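Local coordinates for protein 3-hydroxyisobutyryl-CoA hydrolase (Mycobacterium thermoresistibile, PDB 4HDT) that probably hydrolyses 3-hydroxy-2-methylpropanoyl-CoA (3-hydroxyisobutyryl-CoA) to 3-hydroxy-2-methylpropanoate and free CoA, and binds zinc ions, at residues A[92-97]-A[149-154]; A[287-292]-A[346-351]; A[291-296]-A[340-345]. All blocks are in the same frame, centred on the assembly; numbering follows the deposited sequence.

How the interactions relate
Interaction 1 is buried near the middle of the chain, whereas interaction 2 is partly buried and interaction 3 lies at the surface. The last two share helix 285-299, and the C-terminal tail runs along it through 340-348 before leaving for a zinc site. Chemistry changes with depth: a tyrosine hydroxyl and a bridging water serve the carboxylates of interaction 1, while arginine paired with acid marks the outer two, within the helix in interaction 2 and across to the tail in interaction 3. Glu292 links interaction 1 to the helix of the other two, its OE1 probably hydrogen-bonded to Gly152 N and its OE2 to Thr154 OG1.

Interaction 1: A[92-97]-A[149-154]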
loop_
_atom_site.group_PDB
_atom_site.type_symbol
_atom_site.label_atom_id
_atom_site.label_comp_id
_atom_site.label_asym_id
_atom_site.label_seq_id
_atom_site.Cartn_x
_atom_site.Cartn_y
_atom_site.Cartn_z
ATOM N N PHE A 92 6.099 10.522 -8.634
ATOM C CA PHE A 92 5.664 10.607 -10.029
ATOM C C PHE A 92 5.926 9.278 -10.761
ATOM O O PHE A 92 5.032 8.702 -11.373
ATOM C CB PHE A 92 6.376 11.794 -10.706
ATOM C CG PHE A 92 5.790 12.227 -12.009
ATOM C CD1 PHE A 92 6.222 11.689 -13.192
ATOM C CD2 PHE A 92 4.843 13.225 -12.045
ATOM C CE1 PHE A 92 5.685 12.104 -14.412
ATOM C CE2 PHE A 92 4.294 13.644 -13.240
ATOM C CZ PHE A 92 4.708 13.076 -14.423
ATOM N N ASP A 93 7.144 8.769 -10.692
ATOM C CA ASP A 93 7.524 7.522 -11.328
ATOM C C ASP A 93 6.860 6.306 -10.656
ATOM O O ASP A 93 6.434 5.367 -11.325
ATOM C CB ASP A 93 9.051 7.364 -11.323
ATOM C CG ASP A 93 9.744 8.310 -12.290
ATOM O OD1 ASP A 93 9.129 8.760 -13.319
ATOM O OD2 ASP A 93 10.952 8.622 -12.065
ATOM N N GLU A 94 6.751 6.340 -9.328
ATOM C CA GLU A 94 6.164 5.217 -8.613
ATOM C C GLU A 94 4.681 5.065 -8.925
ATOM O O GLU A 94 4.224 3.954 -9.185
ATOM C CB GLU A 94 6.342 5.373 -7.106
ATOM C CG GLU A 94 5.842 4.182 -6.292
ATOM C CD GLU A 94 5.947 4.422 -4.810
ATOM O OE1 GLU A 94 5.687 5.574 -4.404
ATOM O OE2 GLU A 94 6.263 3.490 -4.041
ATOM N N TYR A 95 3.967 6.168 -8.932
ATOM C CA TYR A 95 2.521 6.102 -9.162
ATOM C C TYR A 95 2.247 5.733 -10.615
ATOM O O TYR A 95 1.304 5.004 -10.914
ATOM C CB TYR A 95 1.767 7.359 -8.760
ATOM C CG TYR A 95 1.870 7.772 -7.278
ATOM C CD1 TYR A 95 2.558 7.010 -6.341
ATOM C CD2 TYR A 95 1.311 8.942 -6.854
ATOM C CE1 TYR A 95 2.693 7.420 -5.023
ATOM C CE2 TYR A 95 1.421 9.363 -5.534
ATOM C CZ TYR A 95 2.137 8.632 -4.633
ATOM O OH TYR A 95 2.254 9.151 -3.355
ATOM N N ARG A 96 3.061 6.193 -11.549
ATOM C CA ARG A 96 2.949 5.701 -12.903
ATOM C C ARG A 96 3.183 4.179 -13.028
ATOM O O ARG A 96 2.471 3.485 -13.772
ATOM C CB ARG A 96 3.894 6.505 -13.825
ATOM C CG ARG A 96 3.342 7.905 -14.141
ATOM C CD ARG A 96 4.414 8.900 -14.637
ATOM N NE ARG A 96 5.131 8.429 -15.794
ATOM C CZ ARG A 96 4.788 8.663 -17.070
ATOM N NH1 ARG A 96 3.689 9.357 -17.365
ATOM N NH2 ARG A 96 5.532 8.186 -18.071
ATOM N N LEU A 97 4.141 3.660 -12.278
ATOM C CA LEU A 97 4.377 2.235 -12.223
ATOM C C LEU A 97 3.163 1.514 -11.629
ATOM O O LEU A 97 2.730 0.481 -12.162
ATOM C CB LEU A 97 5.635 1.920 -11.396
ATOM C CG LEU A 97 5.870 0.437 -10.987
ATOM C CD1 LEU A 97 6.062 -0.449 -12.198
ATOM C CD2 LEU A 97 7.055 0.299 -10.020
ATOM N N PRO A 149 -2.088 7.105 3.095
ATOM C CA PRO A 149 -1.912 5.976 2.182
ATOM C C PRO A 149 -1.895 6.422 0.727
ATOM O O PRO A 149 -2.808 7.151 0.285
ATOM C CB PRO A 149 -3.112 5.070 2.475
ATOM C CG PRO A 149 -3.406 5.355 3.933
ATOM C CD PRO A 149 -3.086 6.810 4.148
ATOM N N ASP A 150 -0.872 6.005 0.032
ATOM C CA ASP A 150 -0.688 6.338 -1.387
ATOM C C ASP A 150 -0.538 5.081 -2.200
ATOM O O ASP A 150 -1.102 4.088 -1.889
ATOM C CB ASP A 150 0.505 7.319 -1.514
ATOM C CG ASP A 150 1.864 6.724 -1.131
ATOM O OD1 ASP A 150 1.895 5.691 -0.379
ATOM O OD2 ASP A 150 2.904 7.323 -1.610
ATOM N N VAL A 151 0.203 5.158 -3.292
ATOM C CA VAL A 151 0.462 4.063 -4.218
ATOM C C VAL A 151 -0.804 3.302 -4.665
ATOM O O VAL A 151 -0.752 2.129 -4.973
ATOM C CB VAL A 151 1.614 3.141 -3.721
ATOM C CG1 VAL A 151 2.918 3.944 -3.574
ATOM C CG2 VAL A 151 1.279 2.433 -2.425
ATOM N N GLY A 152 -1.899 4.052 -4.793
ATOM C CA GLY A 152 -3.163 3.484 -5.176
ATOM C C GLY A 152 -3.836 2.775 -4.044
ATOM O O GLY A 152 -4.851 2.116 -4.271
ATOM N N GLY A 153 -3.339 2.937 -2.829
ATOM C CA GLY A 153 -3.960 2.346 -1.664
ATOM C C GLY A 153 -5.354 2.885 -1.395
ATOM O O GLY A 153 -6.200 2.170 -0.901
ATOM N N THR A 154 -5.618 4.149 -1.725
ATOM C CA THR A 154 -6.956 4.707 -1.459
ATOM C C THR A 154 -7.967 4.097 -2.420
ATOM O O THR A 154 -9.136 3.933 -2.063
ATOM C CB THR A 154 -6.987 6.247 -1.476
ATOM O OG1 THR A 154 -6.679 6.742 -2.770
ATOM C CG2 THR A 154 -6.034 6.845 -0.488
HETATM O O HOH W 1 5.240 6.238 -1.906
#
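In this crotonase-fold chain, Tyr95 and Glu94 of helix 85-103 meet Asp150 and Val151 of the type I' beta turn, Asp150 to Gly153, that leads into helix 153-158. In crotonase relatives the corresponding loop lies beside the acyl-CoA pocket, and it probably does so here. The turn is closed by its own backbone bond from Gly153 N to Asp150 O, 2.7 Å, and Gly152 stands at the N-cap position of the helix. The phenol donates from OH to Asp150 OD2 over 2.6 Å, OD2 accepting through its anti lone pair; the acceptor lies in the ring plane, yet the carboxylate is turned 83° against the ring. Ser296 of helix 285-299 also hydrogen-bonds this hydroxyl, so two side chains fix its position. Val151 CG1 touches both helix side chains. It sits over a face of the Glu94 carboxylate, 3.3 Å from Glu94 CD, and reaches Tyr95 CE1 obliquely at 3.8 Å. Glu94 extends to this place with CG anti to the backbone N (chi1 -176°). The two carboxylates come within 4.3 Å, Glu94 OE1 to Asp150 OD2, and one water reconciles them, donating a 2.6 Å bond to each of these oxygens.

Interaction 2: A[287-292]-A[346-351]. With ZN (zinc ion), chain B.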
loop_
_atom_site.group_PDB
_atom_site.type_symbol
_atom_site.label_atom_id
_atom_site.label_comp_id
_atom_site.label_asym_id
_atom_site.label_seq_id
_atom_site.Cartn_x
_atom_site.Cartn_y
_atom_site.Cartn_z
ATOM N N ASP A 287 -7.049 8.408 -11.990
ATOM C CA ASP A 287 -7.633 9.555 -11.324
ATOM C C ASP A 287 -7.411 9.531 -9.819
ATOM O O ASP A 287 -7.180 10.571 -9.184
ATOM C CB ASP A 287 -9.117 9.661 -11.619
ATOM C CG ASP A 287 -9.413 10.022 -13.059
ATOM O OD1 ASP A 287 -8.469 10.309 -13.837
ATOM O OD2 ASP A 287 -10.624 9.952 -13.383
ATOM N N THR A 288 -7.438 8.347 -9.234
ATOM C CA THR A 288 -7.194 8.203 -7.815
ATOM C C THR A 288 -5.745 8.551 -7.480
ATOM O O THR A 288 -5.447 9.256 -6.493
ATOM C CB THR A 288 -7.557 6.783 -7.336
ATOM O OG1 THR A 288 -8.906 6.476 -7.717
ATOM C CG2 THR A 288 -7.458 6.655 -5.856
ATOM N N LEU A 289 -4.829 8.024 -8.268
ATOM C CA LEU A 289 -3.403 8.352 -8.071
ATOM C C LEU A 289 -3.156 9.847 -8.239
ATOM O O LEU A 289 -2.269 10.388 -7.621
ATOM C CB LEU A 289 -2.527 7.559 -9.047
ATOM C CG LEU A 289 -2.458 6.056 -8.706
ATOM C CD1 LEU A 289 -2.000 5.201 -9.886
ATOM C CD2 LEU A 289 -1.548 5.846 -7.532
ATOM N N ARG A 290 -3.888 10.512 -9.136
ATOM C CA ARG A 290 -3.712 11.971 -9.284
ATOM C C ARG A 290 -4.050 12.708 -7.990
ATOM O O ARG A 290 -3.386 13.666 -7.637
ATOM C CB ARG A 290 -4.626 12.547 -10.368
ATOM C CG ARG A 290 -4.318 12.152 -11.764
ATOM C CD ARG A 290 -5.351 12.850 -12.674
ATOM N NE ARG A 290 -5.924 11.939 -13.659
ATOM C CZ ARG A 290 -5.397 11.723 -14.858
ATOM N NH1 ARG A 290 -4.282 12.346 -15.267
ATOM N NH2 ARG A 290 -5.975 10.847 -15.649
ATOM N N GLN A 291 -5.097 12.255 -7.302
ATOM C CA GLN A 291 -5.496 12.813 -6.028
ATOM C C GLN A 291 -4.431 12.514 -4.987
ATOM O O GLN A 291 -4.009 13.393 -4.228
ATOM C CB GLN A 291 -6.841 12.249 -5.590
ATOM C CG GLN A 291 -7.362 12.738 -4.248
ATOM C CD GLN A 291 -8.821 12.347 -4.090
ATOM O OE1 GLN A 291 -9.719 13.071 -4.554
ATOM N NE2 GLN A 291 -9.054 11.207 -3.507
ATOM N N GLU A 292 -3.986 11.272 -4.953
ATOM C CA GLU A 292 -2.974 10.881 -3.993
ATOM C C GLU A 292 -1.695 11.701 -4.189
ATOM O O GLU A 292 -0.995 12.049 -3.234
ATOM C CB GLU A 292 -2.650 9.393 -4.125
ATOM C CG GLU A 292 -3.726 8.441 -3.586
ATOM C CD GLU A 292 -3.417 6.966 -3.798
ATOM O OE1 GLU A 292 -2.309 6.643 -4.253
ATOM O OE2 GLU A 292 -4.297 6.115 -3.509
ATOM N N LEU A 346 0.053 14.903 -11.840
ATOM C CA LEU A 346 0.534 13.573 -12.226
ATOM C C LEU A 346 -0.145 13.253 -13.577
ATOM O O LEU A 346 -1.362 13.439 -13.731
ATOM C CB LEU A 346 0.152 12.546 -11.147
ATOM C CG LEU A 346 0.457 11.091 -11.477
ATOM C CD1 LEU A 346 1.951 10.876 -11.541
ATOM C CD2 LEU A 346 -0.133 10.126 -10.480
ATOM N N THR A 347 0.663 12.842 -14.549
ATOM C CA THR A 347 0.170 12.422 -15.869
ATOM C C THR A 347 0.736 11.045 -16.232
ATOM O O THR A 347 1.738 10.593 -15.669
ATOM C CB THR A 347 0.547 13.444 -16.964
ATOM O OG1 THR A 347 1.972 13.639 -16.973
ATOM C CG2 THR A 347 -0.142 14.739 -16.671
ATOM N N PHE A 348 0.045 10.358 -17.154
ATOM C CA PHE A 348 0.335 8.945 -17.453
ATOM C C PHE A 348 0.672 8.662 -18.905
ATOM O O PHE A 348 0.595 7.529 -19.366
ATOM C CB PHE A 348 -0.854 8.098 -17.045
ATOM C CG PHE A 348 -1.158 8.208 -15.595
ATOM C CD1 PHE A 348 -2.008 9.206 -15.144
ATOM C CD2 PHE A 348 -0.624 7.324 -14.693
ATOM C CE1 PHE A 348 -2.288 9.343 -13.801
ATOM C CE2 PHE A 348 -0.912 7.442 -13.358
ATOM C CZ PHE A 348 -1.745 8.454 -12.902
ATOM N N GLU A 349 1.046 9.683 -19.628
ATOM C CA GLU A 349 1.280 9.492 -21.038
ATOM C C GLU A 349 2.745 9.049 -21.240
ATOM O O GLU A 349 3.547 9.077 -20.271
ATOM C CB GLU A 349 0.700 10.699 -21.787
ATOM C CG GLU A 349 -0.841 10.648 -21.630
ATOM C CD GLU A 349 -1.602 11.916 -22.000
ATOM O OE1 GLU A 349 -1.192 12.591 -22.954
ATOM O OE2 GLU A 349 -2.661 12.206 -21.368
ATOM N N GLY A 350 3.061 8.491 -22.412
ATOM C CA GLY A 350 4.356 7.803 -22.667
ATOM C C GLY A 350 4.292 6.269 -22.732
ATOM O O GLY A 350 5.304 5.570 -22.624
ATOM N N GLU A 351 3.078 5.730 -22.875
ATOM C CA GLU A 351 2.863 4.298 -22.878
ATOM C C GLU A 351 3.639 3.579 -24.005
ATOM O O GLU A 351 3.823 4.125 -25.101
ATOM C CB GLU A 351 1.345 4.068 -22.982
ATOM C CG GLU A 351 0.905 2.661 -23.252
ATOM C CD GLU A 351 1.127 1.729 -22.101
ATOM O OE1 GLU A 351 1.321 0.548 -22.404
ATOM O OE2 GLU A 351 1.087 2.169 -20.930
HETATM ZN ZN ZN B . 1.060 -0.849 -20.991
HETATM O O HOH W 2 -1.820 15.263 -9.583
#
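Apolar packing begins with Leu289 of helix 285-299, which faces Leu346 and Phe348 of the C-terminal tail. Leu346 swings CG anti to its own nitrogen (chi1 174°), laying CD2 against the helix, 3.8 Å from Leu289 CB and close to the Leu289 carbonyl group as well. Phe348 brings its ring in edge first: CZ stands 4.0 Å from the same Leu289 CB, which lies near the ring plane. Both tail side chains also touch helix 85-103, Leu346 at Phe92 and Phe348 at Ala99, so they pack against both helices.

Arg290 lies at the partly exposed margin. The edge of the Phe348 ring meets one face of its guanidinium, the planes 87° apart, with NH1 3.9 Å from Phe348 CD1. Because NH1 lies at the ring edge, near its plane, the cation does not sit over the pi face. The guanidinium is fixed in its rotation from within the helix: NE and NH2 both donate to Asp287 OD1, 3.0 Å from NE, a side-on salt bridge to one oxygen, one turn back.

Polar links to the tail backbone are light. Arg290 NH1 makes a weak bond of 3.5 Å to Leu346 O, and a water joins Arg290 O to Leu346 N, 3.0 Å from each.

Metal binding fastens the far end. Glu351 OE1 binds a zinc ion at 2.0 Å, while its OE2 is salt-bridged to Arg103; Glu49 and His100 also bind this zinc. The arrangement is that of a C-terminal extension laid over the helical side of a crotonase fold, its last modelled residue anchored in a zinc site shared with helices 35-49 and 85-103.

Interaction 3: A[291-296]-A[340-345]; sequences QEYRVS and APVDPE
Glu345 OE2 is gripped from two directions: Arg294 NH2 donates to it over 2.8 Å from across the contact, and Val342 N of the tail adds a weak 3.4 Å bond. The companion oxygen, Glu345 OE1, accepts from Arg294 NE at 3.0 Å, making a side-on salt bridge with one nitrogen for each oxygen. The pairing is twisted. Guanidinium and carboxylate planes stand 46° apart, and NH2 comes to OE2 from above the carboxylate plane, whereas NE meets OE1 on the syn side and nearer to that plane. Glu345 starts away from the helix and bends back at chi2 (-82°), which returns its carboxylate to the arginine.

Arg294 itself runs out straight from CG to NE. Ala340 O lies alongside this aliphatic part, 3.4 Å from Arg294 CG, and Pro341 CA rests over one face of the guanidinium, towards its rim. The tail thus wraps the arginine from its methylenes to its charged end. A water lies within bonding distance of Arg294 O and Ala340 O, though which of them it donates to is not settled.

Beside this, Val342 CG2 packs obliquely on the Tyr293 ring, 3.9 Å from Tyr293 CE2, and Pro344 O lies at the ring edge. A second water joins Tyr293 OH to Pro344 O, to which it donates at 2.8 Å. The tail turns here through a cis peptide before Pro344.

In the fold, helix 285-299 is sandwiched here: Tyr293 reaches Arg88, Trp91 and Tyr95 of helix 85-103, Val295 packs on Val271 and Ser275 of helix 266-279, and the tail after helix 332-336 lies along the outer side.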
loop_
_atom_site.group_PDB
_atom_site.type_symbol
_atom_site.label_atom_id
_atom_site.label_comp_id
_atom_site.label_asym_id
_atom_site.label_seq_id
_atom_site.Cartn_x
_atom_site.Cartn_y
_atom_site.Cartn_z
ATOM N N GLN A 291 -5.097 12.255 -7.302
ATOM C CA GLN A 291 -5.496 12.813 -6.028
ATOM C C GLN A 291 -4.431 12.514 -4.987
ATOM O O GLN A 291 -4.009 13.393 -4.228
ATOM C CB GLN A 291 -6.841 12.249 -5.590
ATOM C CG GLN A 291 -7.362 12.738 -4.248
ATOM C CD GLN A 291 -8.821 12.347 -4.090
ATOM O OE1 GLN A 291 -9.719 13.071 -4.554
ATOM N NE2 GLN A 291 -9.054 11.207 -3.507
ATOM N N GLU A 292 -3.986 11.272 -4.953
ATOM C CA GLU A 292 -2.974 10.881 -3.993
ATOM C C GLU A 292 -1.695 11.701 -4.189
ATOM O O GLU A 292 -0.995 12.049 -3.234
ATOM C CB GLU A 292 -2.650 9.393 -4.125
ATOM C CG GLU A 292 -3.726 8.441 -3.586
ATOM C CD GLU A 292 -3.417 6.966 -3.798
ATOM O OE1 GLU A 292 -2.309 6.643 -4.253
ATOM O OE2 GLU A 292 -4.297 6.115 -3.509
ATOM N N TYR A 293 -1.372 12.022 -5.422
ATOM C CA TYR A 293 -0.147 12.783 -5.688
ATOM C C TYR A 293 -0.266 14.205 -5.116
ATOM O O TYR A 293 0.683 14.707 -4.523
ATOM C CB TYR A 293 0.118 12.833 -7.197
ATOM C CG TYR A 293 1.384 13.534 -7.595
ATOM C CD1 TYR A 293 2.636 12.927 -7.378
ATOM C CD2 TYR A 293 1.342 14.780 -8.199
ATOM C CE1 TYR A 293 3.805 13.552 -7.734
ATOM C CE2 TYR A 293 2.502 15.413 -8.542
ATOM C CZ TYR A 293 3.730 14.819 -8.323
ATOM O OH TYR A 293 4.856 15.542 -8.706
ATOM N N ARG A 294 -1.423 14.846 -5.289
ATOM C CA ARG A 294 -1.661 16.168 -4.663
ATOM C C ARG A 294 -1.472 16.072 -3.145
ATOM O O ARG A 294 -0.811 16.908 -2.534
ATOM C CB ARG A 294 -3.070 16.702 -4.948
ATOM C CG ARG A 294 -3.304 17.012 -6.426
ATOM C CD ARG A 294 -4.754 17.394 -6.676
ATOM N NE ARG A 294 -4.956 18.080 -7.939
ATOM C CZ ARG A 294 -6.129 18.604 -8.339
ATOM N NH1 ARG A 294 -7.221 18.483 -7.578
ATOM N NH2 ARG A 294 -6.213 19.243 -9.502
ATOM N N VAL A 295 -2.035 15.024 -2.548
ATOM C CA VAL A 295 -1.960 14.834 -1.098
ATOM C C VAL A 295 -0.516 14.620 -0.641
ATOM O O VAL A 295 -0.073 15.252 0.337
ATOM C CB VAL A 295 -2.885 13.694 -0.650
ATOM C CG1 VAL A 295 -2.690 13.280 0.801
ATOM C CG2 VAL A 295 -4.364 14.079 -0.890
ATOM N N SER A 296 0.218 13.757 -1.346
ATOM C CA SER A 296 1.628 13.500 -0.999
ATOM C C SER A 296 2.470 14.771 -1.125
ATOM O O SER A 296 3.244 15.080 -0.246
ATOM C CB SER A 296 2.212 12.363 -1.830
ATOM O OG SER A 296 1.490 11.141 -1.610
ATOM N N ALA A 340 -5.167 20.538 -2.889
ATOM C CA ALA A 340 -4.918 21.616 -3.831
ATOM C C ALA A 340 -4.232 21.111 -5.099
ATOM O O ALA A 340 -3.402 20.161 -5.070
ATOM C CB ALA A 340 -4.098 22.706 -3.184
ATOM N N PRO A 341 -4.589 21.731 -6.240
ATOM C CA PRO A 341 -3.872 21.476 -7.492
ATOM C C PRO A 341 -2.393 21.694 -7.360
ATOM O O PRO A 341 -1.958 22.574 -6.616
ATOM C CB PRO A 341 -4.400 22.569 -8.434
ATOM C CG PRO A 341 -5.746 22.900 -7.923
ATOM C CD PRO A 341 -5.745 22.620 -6.434
ATOM N N VAL A 342 -1.633 20.942 -8.137
ATOM C CA VAL A 342 -0.189 21.110 -8.199
ATOM C C VAL A 342 0.210 21.202 -9.673
ATOM O O VAL A 342 -0.587 20.884 -10.543
ATOM C CB VAL A 342 0.529 19.946 -7.495
ATOM C CG1 VAL A 342 0.140 19.918 -6.022
ATOM C CG2 VAL A 342 0.270 18.612 -8.199
ATOM N N ASP A 343 1.435 21.631 -9.941
ATOM C CA ASP A 343 1.873 21.894 -11.310
ATOM C C ASP A 343 3.314 21.428 -11.435
ATOM O O ASP A 343 4.213 22.077 -10.896
ATOM C CB ASP A 343 1.740 23.376 -11.627
ATOM C CG ASP A 343 2.041 23.696 -13.092
ATOM O OD1 ASP A 343 2.584 22.843 -13.824
ATOM O OD2 ASP A 343 1.748 24.821 -13.529
ATOM N N PRO A 344 3.558 20.335 -12.186
ATOM C CA PRO A 344 2.596 19.627 -13.001
ATOM C C PRO A 344 1.783 18.662 -12.158
ATOM O O PRO A 344 2.259 18.170 -11.138
ATOM C CB PRO A 344 3.481 18.842 -13.981
ATOM C CG PRO A 344 4.694 18.542 -13.199
ATOM C CD PRO A 344 4.931 19.829 -12.415
ATOM N N GLU A 345 0.568 18.409 -12.606
ATOM C CA GLU A 345 -0.219 17.316 -12.078
ATOM C C GLU A 345 0.419 15.991 -12.517
ATOM O O GLU A 345 1.221 15.937 -13.467
ATOM C CB GLU A 345 -1.645 17.392 -12.597
ATOM C CG GLU A 345 -2.391 18.675 -12.268
ATOM C CD GLU A 345 -3.010 18.733 -10.881
ATOM O OE1 GLU A 345 -2.910 17.793 -10.090
ATOM O OE2 GLU A 345 -3.628 19.763 -10.562
HETATM O O HOH W 3 4.336 18.395 -9.257
HETATM O O HOH W 4 -1.706 19.640 -2.947
#